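Local structure of 6-aminohexanoate-dimer hydrolase (Bacillus anthracis, 4GB7) at residues A90-R93 / R94-S97; T265-S268 / L269-V273; I296-A299 / S300-L303; M409-D412 / I413-L417. The protein probably hydrolyses the amide bond of 6-aminohexanoate dimers, as a member of the beta-lactamase clan of hydrolases. All coordinates share one frame; numbering follows the deposited sequence.

Interaction 1: residues A90-R93 / R94-S97; sequences AVQR and RFGS
The tight end of a two-stranded beta hairpin is closed here, where Arg93 meets Ser97 between strand 90-92 and strand 97-100. Arg93 N donates to Ser97 O across 2.8 Å, a short bond but a bent one, with an N-H...O angle of 140°. Beyond it the chain reverses in a type II beta turn from Arg94 to Ser97, held by Ser97 N donating to Arg94 O at 3.0 Å. Gly96 takes the third position with positive phi; at these backbone angles any CB would press on the carbonyl O of Phe95, which is why the position suits a glycine.

Two side-chain contacts accompany this backbone. In the first, Gln92 and Phe95 run alongside each other in the same direction. Gln92 CG lies anti to its own backbone carbonyl carbon (chi1 -62°) and the chain beyond it is extended, which carries OE1 to 3.4 Å from Phe95 CD1; the oxygen meets the ring obliquely, with the amide and ring planes 66° apart. In the second, the base of Arg93 leans on the closing bond, its CB 3.4 Å from Ser97 O and 4.4 Å from Ser97 CB. The rest of the arginine stretches away along Thr99 and Leu104.

Val91 anchors the hairpin inward, against helix 101-107 and against Val405 and Met409 of helix 402-417, while Gln92 NE2 makes a weak hydrogen bond to Asp412 OD2. The turn therefore rests on backbone bonds and on glycine's backbone freedom; the glutamine-phenylalanine meeting is a van der Waals touch at the surface, which adds little polar hold.

Interaction 2: residues T265-S268 / L269-V273; sequences TGKS and LAENV
Ser268 O is gripped twice by a single residue: Asn272 N reaches it at 3.0 Å as the first-turn bond of helix 269-278, and Asn272 ND2 reaches the same Ser268 O, also at 3.0 Å. The two donors arrive from opposite faces of the carbonyl plane, ND2 from well above it. ND2 has a second acceptor, Thr265 OG1 at 2.9 Å, which lies nearly in the amide plane on a straight N-H...O line of 166°. Thr265 OG1 in turn takes the N-H of Lys267 at 3.2 Å, an ST turn, and donates to Ile261 O in the helix that ends here. With Asn272 OD1 bonded to Arg276 NE, the buried amide is fixed in rotation at both ends.

Ser268 is the N-cap, and with Glu271 it forms a capping box. OG stands between the backbone N and the carbonyl carbon (chi1 69°), which turns it to the first turn of the helix, where it accepts from Glu271 N at 3.0 Å. The glutamate returns the bond, its OE1 taking Ser268 N at 3.0 Å on a nearly straight line, though from above the carboxylate plane. A water donates to Gly266 O at 3.1 Å and weakly to Glu271 OE1. Gly266, with positive phi, turns the chain between the two helices, and Lys267 reaches past Glu271 to a salt bridge with Glu275.

The serine and the glutamate thus each take a backbone N-H of the other, and both sit at the positive end of the helix dipole, which would tend to stabilise the negative charge of the glutamate.

Interaction 3: residues I296-A299 / S300-L303; sequences IEQA and SAGL
The chain doubles back between Gln298 and Gly302: Gln298 O takes Gly302 N at 2.9 Å, a bond bent to 139° at the hydrogen, and more weakly Ala301 N at 3.3 Å. Gln298 itself is the centre of an inverse gamma turn, so the carbonyl that receives both donors follows directly on a tight bend. The same residue packs its side chain against the returning chain. With CG anti to the carbonyl carbon (chi1 -66°), the extended glutamine runs alongside Gly302; CB lies 3.8 Å from Gly302 CA, and OE1 lies 3.5 Å from Gly302 CA. Glycine presents just its backbone to this side chain, and the approach is correspondingly close. At the far end Gln298 NE2 bonds to Ser215 OG.

The bend at Ala299 and Ser300 is pinned by Glu255, whose carboxylate accepts from Ala299 N and bonds Ser300 OG, while Ser300 O accepts from Lys143 NZ. That lysine belongs to an SxxK pattern with Ser140, consistent with the nucleophile motif of serine beta-lactamase relatives. The buried polar groups of this loop thus find partners on several neighbouring elements, and through Lys143 the loop is joined to what is probably the active site.

Interaction 4: residues M409-D412 / I413-L417; sequences MYID and IAHHL
Met409, a selenomethionine, opens this span of helix 402-417 by accepting from Ile413 N at its O, 2.8 Å away. Its side chain lies alongside that of Ile413, and CG touches Ile413 CD1 at 3.9 Å; CG sits anti to the backbone N (chi1 177°), level with its own turn, and Ile413 CD1 reaches back to it. Tyr410 O takes Ala414 N at 3.0 Å, and Ala414 CB also rests 3.5 Å from that Tyr410 O. The tyrosine ring points off toward the sheet, where OH bonds to His391 ND1. These are the i to i+4 bonds of the C-terminal helix, which packs across the five-stranded antiparallel sheet of the beta-lactamase fold through strands 387-393, 110-117 and 377-382. Next, Ile411 O accepts His415 N at 3.0 Å and lies over one face of the His415 ring, toward its rim. The CG2 methyl of Ile411 covers the same face in a CH-pi contact, 3.8 Å from the ring centroid and 28° off its normal. The ring is held from turning by Gln422 O at ND1 and Gln366 OE1 at NE2. Asp412 O accepts His416 N at 3.0 Å, and the ring of His416 meets Phe89 edge-to-face.

How the interactions relate
Four local contacts form two touching pairs. Interactions 1 and 4 lie on the same side of the molecule, centres 13 Å apart, where the surface hairpin leans on the C-terminal helix. The centres of interactions 2 and 3 are about 12 Å apart: Glu297 of 296-299 bonds Ala270 N, adding a carboxylate to that helix start, and Leu269 packs on Ala299. The touching residues of interaction 3 are all buried, 4 is mostly buried, 2 partly so and 1 lies at the surface. Polar side chains do the fastening in 2; backbone bonds carry the turns of 1 and 3, though 3 also takes polar partners from neighbouring helices; 4 adds apolar and CH-pi packing to helix bonds.

Interaction 1: residues A90-R93 / R94-S97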
ATOM      1  N   ALA A  90       9.512 -19.086  17.162  1.00 19.05           N
ATOM      2  CA  ALA A  90       8.262 -19.206  17.946  1.00 17.00           C
ATOM      3  C   ALA A  90       7.561 -17.866  17.985  1.00 18.73           C
ATOM      4  O   ALA A  90       8.076 -16.903  18.545  1.00 25.25           O
ATOM      5  CB  ALA A  90       8.482 -19.749  19.325  1.00 22.60           C
ATOM      6  N   VAL A  91       6.408 -17.825  17.321  1.00 17.15           N
ATOM      7  CA  VAL A  91       5.534 -16.671  17.294  1.00 18.02           C
ATOM      8  C   VAL A  91       4.498 -16.802  18.400  1.00 20.81           C
ATOM      9  O   VAL A  91       3.835 -17.841  18.537  1.00 20.46           O
ATOM     10  CB  VAL A  91       4.794 -16.526  15.942  1.00 16.07           C
ATOM     11  CG1 VAL A  91       3.870 -15.308  15.946  1.00 18.98           C
ATOM     12  CG2 VAL A  91       5.828 -16.456  14.789  1.00 19.03           C
ATOM     13  N   GLN A  92       4.343 -15.751  19.187  1.00 21.64           N
ATOM     14  CA  GLN A  92       3.323 -15.807  20.230  1.00 20.51           C
ATOM     15  C   GLN A  92       1.950 -15.463  19.627  1.00 19.09           C
ATOM     16  O   GLN A  92       1.684 -14.301  19.314  1.00 26.39           O
ATOM     17  CB  GLN A  92       3.674 -14.924  21.413  1.00 25.32           C
ATOM     18  CG  GLN A  92       4.962 -15.362  22.104  1.00 28.23           C
ATOM     19  CD  GLN A  92       5.366 -14.446  23.244  1.00 28.95           C
ATOM     20  OE1 GLN A  92       4.840 -14.578  24.350  1.00 31.04           O
ATOM     21  NE2 GLN A  92       6.318 -13.494  22.981  1.00 30.22           N
ATOM     22  N   ARG A  93       1.068 -16.453  19.485  1.00 20.28           N
ATOM     23  CA  ARG A  93      -0.314 -16.122  19.082  1.00 21.02           C
ATOM     24  C   ARG A  93      -0.891 -15.199  20.199  1.00 19.51           C
ATOM     25  O   ARG A  93      -1.515 -14.168  19.965  1.00 21.25           O
ATOM     26  CB  ARG A  93      -1.205 -17.358  19.046  1.00 29.32           C
ATOM     27  CG  ARG A  93      -0.873 -18.372  18.015  1.00 38.03           C
ATOM     28  CD  ARG A  93      -2.031 -19.322  17.903  1.00 40.34           C
ATOM     29  NE  ARG A  93      -1.699 -20.385  16.981  1.00 39.56           N
ATOM     30  CZ  ARG A  93      -1.897 -20.317  15.666  1.00 44.63           C
ATOM     31  NH1 ARG A  93      -2.451 -19.222  15.107  1.00 43.59           N
ATOM     32  NH2 ARG A  93      -1.548 -21.354  14.913  1.00 40.74           N
ATOM     33  N   ARG A  94      -0.604 -15.597  21.433  1.00 19.31           N
ATOM     34  CA  ARG A  94      -0.857 -14.845  22.626  1.00 19.35           C
ATOM     35  C   ARG A  94       0.186 -15.378  23.661  1.00 17.96           C
ATOM     36  O   ARG A  94       0.899 -16.387  23.407  1.00 18.60           O
ATOM     37  CB  ARG A  94      -2.320 -14.991  23.055  1.00 22.60           C
ATOM     38  CG  ARG A  94      -2.600 -16.324  23.678  1.00 21.42           C
ATOM     39  CD  ARG A  94      -4.081 -16.615  23.775  1.00 25.50           C
ATOM     40  NE  ARG A  94      -4.284 -17.969  24.284  1.00 27.53           N
ATOM     41  CZ  ARG A  94      -5.440 -18.616  24.209  1.00 31.81           C
ATOM     42  NH1 ARG A  94      -6.502 -18.025  23.672  1.00 37.46           N
ATOM     43  NH2 ARG A  94      -5.547 -19.843  24.679  1.00 35.44           N
ATOM     44  N   PHE A  95       0.279 -14.740  24.820  1.00 17.97           N
ATOM     45  CA  PHE A  95       1.250 -15.175  25.790  1.00 16.61           C
ATOM     46  C   PHE A  95       0.888 -16.584  26.166  1.00 18.40           C
ATOM     47  O   PHE A  95      -0.276 -16.886  26.438  1.00 19.30           O
ATOM     48  CB  PHE A  95       1.289 -14.307  27.065  1.00 17.72           C
ATOM     49  CG  PHE A  95       2.506 -14.592  27.878  1.00 19.07           C
ATOM     50  CD1 PHE A  95       3.722 -14.022  27.530  1.00 20.50           C
ATOM     51  CD2 PHE A  95       2.489 -15.588  28.873  1.00 18.99           C
ATOM     52  CE1 PHE A  95       4.877 -14.366  28.186  1.00 24.64           C
ATOM     53  CE2 PHE A  95       3.643 -15.921  29.564  1.00 23.70           C
ATOM     54  CZ  PHE A  95       4.856 -15.318  29.200  1.00 19.29           C
ATOM     55  N   GLY A  96       1.884 -17.456  26.118  1.00 17.12           N
ATOM     56  CA  GLY A  96       1.694 -18.842  26.493  1.00 18.95           C
ATOM     57  C   GLY A  96       1.187 -19.775  25.395  1.00 17.89           C
ATOM     58  O   GLY A  96       0.918 -20.971  25.643  1.00 20.42           O
ATOM     59  N   SER A  97       1.065 -19.253  24.182  1.00 17.94           N
ATOM     60  CA  SER A  97       0.633 -20.041  23.021  0.60 18.99           C
ATOM     61  C   SER A  97       1.486 -19.691  21.815  1.00 19.33           C
ATOM     62  O   SER A  97       1.154 -18.817  21.040  1.00 26.66           O
ATOM     63  CB  SER A  97      -0.849 -19.805  22.729  0.60 22.48           C
ATOM     64  OG  SER A  97      -1.676 -20.389  23.715  0.60 25.83           O
TER

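Interaction 2: residues T265-S268 / L269-V273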
ATOM      1  N   THR A 265       2.564  16.965 -13.947  1.00 20.14           N
ATOM      2  CA  THR A 265       3.725  16.437 -14.634  1.00 18.97           C
ATOM      3  C   THR A 265       3.476  16.117 -16.088  1.00 20.83           C
ATOM      4  O   THR A 265       4.436  15.980 -16.877  1.00 22.96           O
ATOM      5  CB  THR A 265       4.209  15.148 -13.948  1.00 19.23           C
ATOM      6  OG1 THR A 265       3.248  14.110 -14.130  1.00 22.17           O
ATOM      7  CG2 THR A 265       4.505  15.380 -12.483  1.00 21.30           C
ATOM      8  N   GLY A 266       2.212  15.988 -16.470  1.00 20.84           N
ATOM      9  CA  GLY A 266       1.889  15.614 -17.829  1.00 20.50           C
ATOM     10  C   GLY A 266       2.259  14.173 -18.170  1.00 20.74           C
ATOM     11  O   GLY A 266       2.315  13.813 -19.354  1.00 23.32           O
ATOM     12  N   LYS A 267       2.474  13.348 -17.142  1.00 21.53           N
ATOM     13  CA  LYS A 267       2.890  11.939 -17.312  1.00 19.75           C
ATOM     14  C   LYS A 267       1.959  11.059 -16.491  1.00 20.16           C
ATOM     15  O   LYS A 267       1.313  11.548 -15.575  1.00 23.69           O
ATOM     16  CB  LYS A 267       4.330  11.751 -16.824  1.00 23.27           C
ATOM     17  CG  LYS A 267       5.385  12.524 -17.621  1.00 25.61           C
ATOM     18  CD  LYS A 267       6.753  12.478 -16.991  1.00 29.01           C
ATOM     19  CE  LYS A 267       7.814  13.080 -17.916  1.00 39.47           C
ATOM     20  NZ  LYS A 267       9.186  12.869 -17.385  1.00 36.44           N
ATOM     21  N   SER A 268       1.889   9.768 -16.823  1.00 19.10           N
ATOM     22  CA  SER A 268       1.026   8.863 -16.086  1.00 21.09           C
ATOM     23  C   SER A 268       1.575   8.635 -14.677  1.00 20.61           C
ATOM     24  O   SER A 268       2.730   8.952 -14.374  1.00 19.91           O
ATOM     25  CB  SER A 268       0.873   7.523 -16.823  1.00 20.42           C
ATOM     26  OG  SER A 268       2.108   6.839 -16.786  1.00 23.24           O
ATOM     27  N   LEU A 269       0.769   8.056 -13.799  1.00 18.96           N
ATOM     28  CA  LEU A 269       1.293   7.755 -12.465  1.00 18.19           C
ATOM     29  C   LEU A 269       2.386   6.676 -12.626  1.00 17.02           C
ATOM     30  O   LEU A 269       3.414   6.734 -11.933  1.00 16.65           O
ATOM     31  CB  LEU A 269       0.187   7.253 -11.526  1.00 19.69           C
ATOM     32  CG  LEU A 269       0.668   7.024 -10.084  1.00 17.92           C
ATOM     33  CD1 LEU A 269       1.295   8.263  -9.418  1.00 20.95           C
ATOM     34  CD2 LEU A 269      -0.514   6.457  -9.276  1.00 19.77           C
ATOM     35  N   ALA A 270       2.161   5.704 -13.515  1.00 18.21           N
ATOM     36  CA  ALA A 270       3.098   4.622 -13.723  1.00 17.52           C
ATOM     37  C   ALA A 270       4.439   5.179 -14.183  1.00 19.80           C
ATOM     38  O   ALA A 270       5.473   4.758 -13.693  1.00 21.72           O
ATOM     39  CB  ALA A 270       2.576   3.566 -14.694  1.00 20.11           C
ATOM     40  N   GLU A 271       4.417   6.162 -15.078  1.00 19.08           N
ATOM     41  CA  GLU A 271       5.661   6.761 -15.584  1.00 20.26           C
ATOM     42  C   GLU A 271       6.387   7.538 -14.502  1.00 20.62           C
ATOM     43  O   GLU A 271       7.628   7.471 -14.392  1.00 21.47           O
ATOM     44  CB  GLU A 271       5.358   7.652 -16.770  1.00 22.51           C
ATOM     45  CG  GLU A 271       5.028   6.856 -18.012  1.00 28.04           C
ATOM     46  CD  GLU A 271       4.257   7.627 -19.104  1.00 35.51           C
ATOM     47  OE1 GLU A 271       3.779   8.818 -18.955  1.00 34.96           O
ATOM     48  OE2 GLU A 271       4.119   7.000 -20.170  1.00 40.69           O
ATOM     49  N   ASN A 272       5.617   8.273 -13.686  1.00 18.70           N
ATOM     50  CA  ASN A 272       6.170   8.965 -12.537  1.00 20.91           C
ATOM     51  C   ASN A 272       6.828   8.002 -11.564  1.00 18.20           C
ATOM     52  O   ASN A 272       7.944   8.239 -11.097  1.00 17.82           O
ATOM     53  CB  ASN A 272       5.096   9.827 -11.837  1.00 19.89           C
ATOM     54  CG  ASN A 272       4.956  11.197 -12.455  1.00 20.96           C
ATOM     55  OD1 ASN A 272       5.816  12.040 -12.199  1.00 23.12           O
ATOM     56  ND2 ASN A 272       3.893  11.439 -13.259  1.00 20.38           N
ATOM     57  N   VAL A 273       6.147   6.918 -11.214  1.00 18.43           N
ATOM     58  CA  VAL A 273       6.721   6.004 -10.266  1.00 19.95           C
ATOM     59  C   VAL A 273       7.975   5.358 -10.840  1.00 17.42           C
ATOM     60  O   VAL A 273       8.983   5.179 -10.126  1.00 18.04           O
ATOM     61  CB  VAL A 273       5.698   4.923  -9.798  1.00 18.10           C
ATOM     62  CG1 VAL A 273       6.399   3.840  -8.970  1.00 18.77           C
ATOM     63  CG2 VAL A 273       4.559   5.565  -9.029  1.00 17.05           C
TER
HETATM   64  O   HOH W   1       3.012  11.394 -21.139  1.00 47.04           O

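Interaction 3: residues I296-A299 / S300-L303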
ATOM      1  N   ILE A 296      -6.261   5.078 -16.549  1.00 18.90           N
ATOM      2  CA  ILE A 296      -5.920   5.779 -15.309  1.00 18.16           C
ATOM      3  C   ILE A 296      -5.695   4.753 -14.219  1.00 19.75           C
ATOM      4  O   ILE A 296      -6.566   3.914 -13.933  1.00 21.38           O
ATOM      5  CB  ILE A 296      -7.018   6.782 -14.893  1.00 21.08           C
ATOM      6  CG1 ILE A 296      -7.138   7.925 -15.906  1.00 24.60           C
ATOM      7  CG2 ILE A 296      -6.766   7.335 -13.504  1.00 19.22           C
ATOM      8  CD1 ILE A 296      -5.893   8.734 -16.146  1.00 25.45           C
ATOM      9  N   GLU A 297      -4.542   4.862 -13.549  1.00 18.38           N
ATOM     10  CA  GLU A 297      -4.160   3.878 -12.557  1.00 16.55           C
ATOM     11  C   GLU A 297      -5.009   4.008 -11.275  1.00 16.28           C
ATOM     12  O   GLU A 297      -5.389   5.099 -10.894  1.00 18.37           O
ATOM     13  CB  GLU A 297      -2.691   4.034 -12.133  1.00 18.93           C
ATOM     14  CG  GLU A 297      -1.671   3.969 -13.265  1.00 18.83           C
ATOM     15  CD  GLU A 297      -1.368   5.269 -13.946  1.00 17.94           C
ATOM     16  OE1 GLU A 297      -2.094   6.273 -13.730  1.00 21.15           O
ATOM     17  OE2 GLU A 297      -0.423   5.231 -14.794  1.00 20.79           O
ATOM     18  N   GLN A 298      -5.311   2.869 -10.637  1.00 16.28           N
ATOM     19  CA  GLN A 298      -5.773   2.853  -9.248  1.00 16.23           C
ATOM     20  C   GLN A 298      -4.591   3.203  -8.365  1.00 18.57           C
ATOM     21  O   GLN A 298      -3.898   2.302  -7.904  1.00 18.97           O
ATOM     22  CB  GLN A 298      -6.226   1.445  -8.824  1.00 18.50           C
ATOM     23  CG  GLN A 298      -7.438   0.948  -9.537  1.00 19.52           C
ATOM     24  CD  GLN A 298      -7.763  -0.466  -9.148  1.00 21.38           C
ATOM     25  OE1 GLN A 298      -6.983  -1.127  -8.453  1.00 27.01           O
ATOM     26  NE2 GLN A 298      -8.884  -0.949  -9.622  1.00 25.25           N
ATOM     27  N   ALA A 299      -4.386   4.489  -8.114  1.00 17.21           N
ATOM     28  CA  ALA A 299      -3.313   4.936  -7.267  1.00 17.30           C
ATOM     29  C   ALA A 299      -3.413   4.410  -5.830  1.00 16.08           C
ATOM     30  O   ALA A 299      -2.407   4.297  -5.123  1.00 18.82           O
ATOM     31  CB  ALA A 299      -3.279   6.481  -7.245  1.00 19.37           C
ATOM     32  N   SER A 300      -4.644   4.113  -5.406  1.00 17.94           N
ATOM     33  CA  SER A 300      -4.940   3.806  -4.012  1.00 15.84           C
ATOM     34  C   SER A 300      -4.799   2.342  -3.749  1.00 17.81           C
ATOM     35  O   SER A 300      -4.678   1.960  -2.604  1.00 19.33           O
ATOM     36  CB  SER A 300      -6.361   4.262  -3.631  1.00 18.63           C
ATOM     37  OG  SER A 300      -7.328   3.591  -4.413  1.00 20.10           O
ATOM     38  N   ALA A 301      -4.791   1.521  -4.796  1.00 15.10           N
ATOM     39  CA  ALA A 301      -4.929   0.062  -4.542  1.00 16.96           C
ATOM     40  C   ALA A 301      -4.383  -0.873  -5.614  1.00 16.30           C
ATOM     41  O   ALA A 301      -4.474  -2.122  -5.469  1.00 17.88           O
ATOM     42  CB  ALA A 301      -6.405  -0.237  -4.342  1.00 21.46           C
ATOM     43  N   GLY A 302      -3.846  -0.320  -6.699  1.00 19.19           N
ATOM     44  CA  GLY A 302      -3.573  -1.131  -7.897  1.00 19.35           C
ATOM     45  C   GLY A 302      -2.142  -1.494  -8.270  1.00 15.76           C
ATOM     46  O   GLY A 302      -1.905  -2.057  -9.344  1.00 16.26           O
ATOM     47  N   LEU A 303      -1.179  -1.163  -7.415  1.00 17.65           N
ATOM     48  CA  LEU A 303       0.237  -1.449  -7.700  1.00 16.35           C
ATOM     49  C   LEU A 303       0.531  -2.883  -7.359  1.00 16.26           C
ATOM     50  O   LEU A 303       0.113  -3.358  -6.318  1.00 18.24           O
ATOM     51  CB  LEU A 303       1.161  -0.506  -6.938  1.00 18.02           C
ATOM     52  CG  LEU A 303       2.649  -0.544  -7.293  1.00 15.74           C
ATOM     53  CD1 LEU A 303       2.939  -0.219  -8.774  1.00 18.23           C
ATOM     54  CD2 LEU A 303       3.391   0.403  -6.365  1.00 17.26           C
TER

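Interaction 4: residues M409-D412 / I413-L417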
HETATM    1  N   MSE A 409       4.595 -10.107  16.306  1.00 16.87           N
HETATM    2  CA  MSE A 409       5.632 -10.997  15.743  1.00 16.61           C
HETATM    3  C   MSE A 409       6.762 -10.178  15.114  1.00 15.53           C
HETATM    4  O   MSE A 409       7.953 -10.518  15.227  1.00 16.72           O
HETATM    5  CB  MSE A 409       4.982 -11.871  14.679  1.00 21.26           C
HETATM    6  CG  MSE A 409       5.861 -12.815  13.914  1.00 22.69           C
HETATM    7 SE   MSE A 409       4.656 -13.603  12.613  0.70 24.47          SE
HETATM    8  CE  MSE A 409       4.936 -12.345  11.190  1.00 20.97           C
ATOM      9  N   TYR A 410       6.414  -9.051  14.481  1.00 15.40           N
ATOM     10  CA  TYR A 410       7.475  -8.239  13.865  1.00 15.94           C
ATOM     11  C   TYR A 410       8.438  -7.656  14.919  1.00 15.55           C
ATOM     12  O   TYR A 410       9.640  -7.538  14.696  1.00 16.56           O
ATOM     13  CB  TYR A 410       6.878  -7.116  13.064  1.00 16.64           C
ATOM     14  CG  TYR A 410       5.989  -7.504  11.905  1.00 15.27           C
ATOM     15  CD1 TYR A 410       6.022  -8.746  11.313  1.00 14.81           C
ATOM     16  CD2 TYR A 410       5.080  -6.613  11.433  1.00 18.20           C
ATOM     17  CE1 TYR A 410       5.151  -9.057  10.269  1.00 15.21           C
ATOM     18  CE2 TYR A 410       4.240  -6.907  10.400  1.00 16.99           C
ATOM     19  CZ  TYR A 410       4.258  -8.158   9.823  1.00 15.73           C
ATOM     20  OH  TYR A 410       3.377  -8.416   8.768  1.00 18.66           O
ATOM     21  N   ILE A 411       7.896  -7.277  16.066  1.00 16.14           N
ATOM     22  CA  ILE A 411       8.701  -6.839  17.199  1.00 16.27           C
ATOM     23  C   ILE A 411       9.591  -7.970  17.724  1.00 16.12           C
ATOM     24  O   ILE A 411      10.806  -7.787  17.926  1.00 17.34           O
ATOM     25  CB  ILE A 411       7.829  -6.238  18.330  1.00 17.10           C
ATOM     26  CG1 ILE A 411       7.019  -5.026  17.835  1.00 17.71           C
ATOM     27  CG2 ILE A 411       8.754  -5.854  19.503  1.00 16.11           C
ATOM     28  CD1 ILE A 411       5.984  -4.479  18.808  1.00 18.87           C
ATOM     29  N   ASP A 412       9.021  -9.154  17.931  1.00 17.05           N
ATOM     30  CA  ASP A 412       9.808 -10.266  18.358  1.00 17.80           C
ATOM     31  C   ASP A 412      10.899 -10.680  17.390  1.00 16.43           C
ATOM     32  O   ASP A 412      12.020 -11.013  17.827  1.00 17.38           O
ATOM     33  CB  ASP A 412       8.923 -11.462  18.667  1.00 16.43           C
ATOM     34  CG  ASP A 412       8.069 -11.260  19.931  1.00 22.23           C
ATOM     35  OD1 ASP A 412       8.395 -10.396  20.808  1.00 20.61           O
ATOM     36  OD2 ASP A 412       7.086 -12.013  20.050  1.00 24.00           O
ATOM     37  N   ILE A 413      10.595 -10.660  16.091  1.00 16.27           N
ATOM     38  CA  ILE A 413      11.634 -10.921  15.100  1.00 17.75           C
ATOM     39  C   ILE A 413      12.774  -9.898  15.206  1.00 16.31           C
ATOM     40  O   ILE A 413      13.936 -10.258  15.216  1.00 18.12           O
ATOM     41  CB  ILE A 413      11.087 -11.006  13.647  1.00 16.70           C
ATOM     42  CG1 ILE A 413      10.166 -12.202  13.497  1.00 16.61           C
ATOM     43  CG2 ILE A 413      12.271 -11.010  12.638  1.00 17.30           C
ATOM     44  CD1 ILE A 413       9.325 -12.170  12.229  1.00 18.04           C
ATOM     45  N   ALA A 414      12.434  -8.609  15.243  1.00 17.23           N
ATOM     46  CA  ALA A 414      13.442  -7.571  15.396  1.00 15.83           C
ATOM     47  C   ALA A 414      14.345  -7.830  16.628  1.00 15.87           C
ATOM     48  O   ALA A 414      15.570  -7.702  16.568  1.00 18.47           O
ATOM     49  CB  ALA A 414      12.759  -6.193  15.521  1.00 16.79           C
ATOM     50  N   HIS A 415      13.744  -8.118  17.773  1.00 16.36           N
ATOM     51  CA  HIS A 415      14.534  -8.271  18.997  1.00 17.13           C
ATOM     52  C   HIS A 415      15.432  -9.510  18.897  1.00 17.19           C
ATOM     53  O   HIS A 415      16.534  -9.523  19.416  1.00 19.67           O
ATOM     54  CB  HIS A 415      13.620  -8.387  20.201  1.00 16.66           C
ATOM     55  CG  HIS A 415      12.909  -7.109  20.530  1.00 16.85           C
ATOM     56  ND1 HIS A 415      11.975  -7.015  21.496  1.00 20.03           N
ATOM     57  CD2 HIS A 415      12.988  -5.842  19.933  1.00 17.90           C
ATOM     58  CE1 HIS A 415      11.537  -5.735  21.549  1.00 18.29           C
ATOM     59  NE2 HIS A 415      12.145  -5.039  20.582  1.00 20.12           N
ATOM     60  N   HIS A 416      14.943 -10.558  18.251  1.00 18.39           N
ATOM     61  CA  HIS A 416      15.756 -11.743  17.964  1.00 18.37           C
ATOM     62  C   HIS A 416      16.962 -11.443  17.094  1.00 19.47           C
ATOM     63  O   HIS A 416      18.083 -11.854  17.417  1.00 20.82           O
ATOM     64  CB  HIS A 416      14.891 -12.816  17.356  1.00 18.65           C
ATOM     65  CG  HIS A 416      15.651 -14.025  16.908  1.00 21.82           C
ATOM     66  ND1 HIS A 416      16.050 -14.987  17.761  1.00 26.35           N
ATOM     67  CD2 HIS A 416      16.059 -14.408  15.659  1.00 22.77           C
ATOM     68  CE1 HIS A 416      16.685 -15.951  17.078  1.00 32.40           C
ATOM     69  NE2 HIS A 416      16.693 -15.596  15.784  1.00 29.95           N
ATOM     70  N   LEU A 417      16.755 -10.695  16.014  1.00 17.84           N
ATOM     71  CA  LEU A 417      17.821 -10.333  15.091  1.00 19.95           C
ATOM     72  C   LEU A 417      18.825  -9.384  15.747  1.00 22.96           C
ATOM     73  O   LEU A 417      20.011  -9.379  15.398  1.00 23.54           O
ATOM     74  CB  LEU A 417      17.210  -9.701  13.827  1.00 19.46           C
ATOM     75  CG  LEU A 417      16.371 -10.624  12.933  1.00 19.24           C
ATOM     76  CD1 LEU A 417      15.844  -9.832  11.768  1.00 23.71           C
ATOM     77  CD2 LEU A 417      17.127 -11.863  12.453  1.00 24.94           C
TER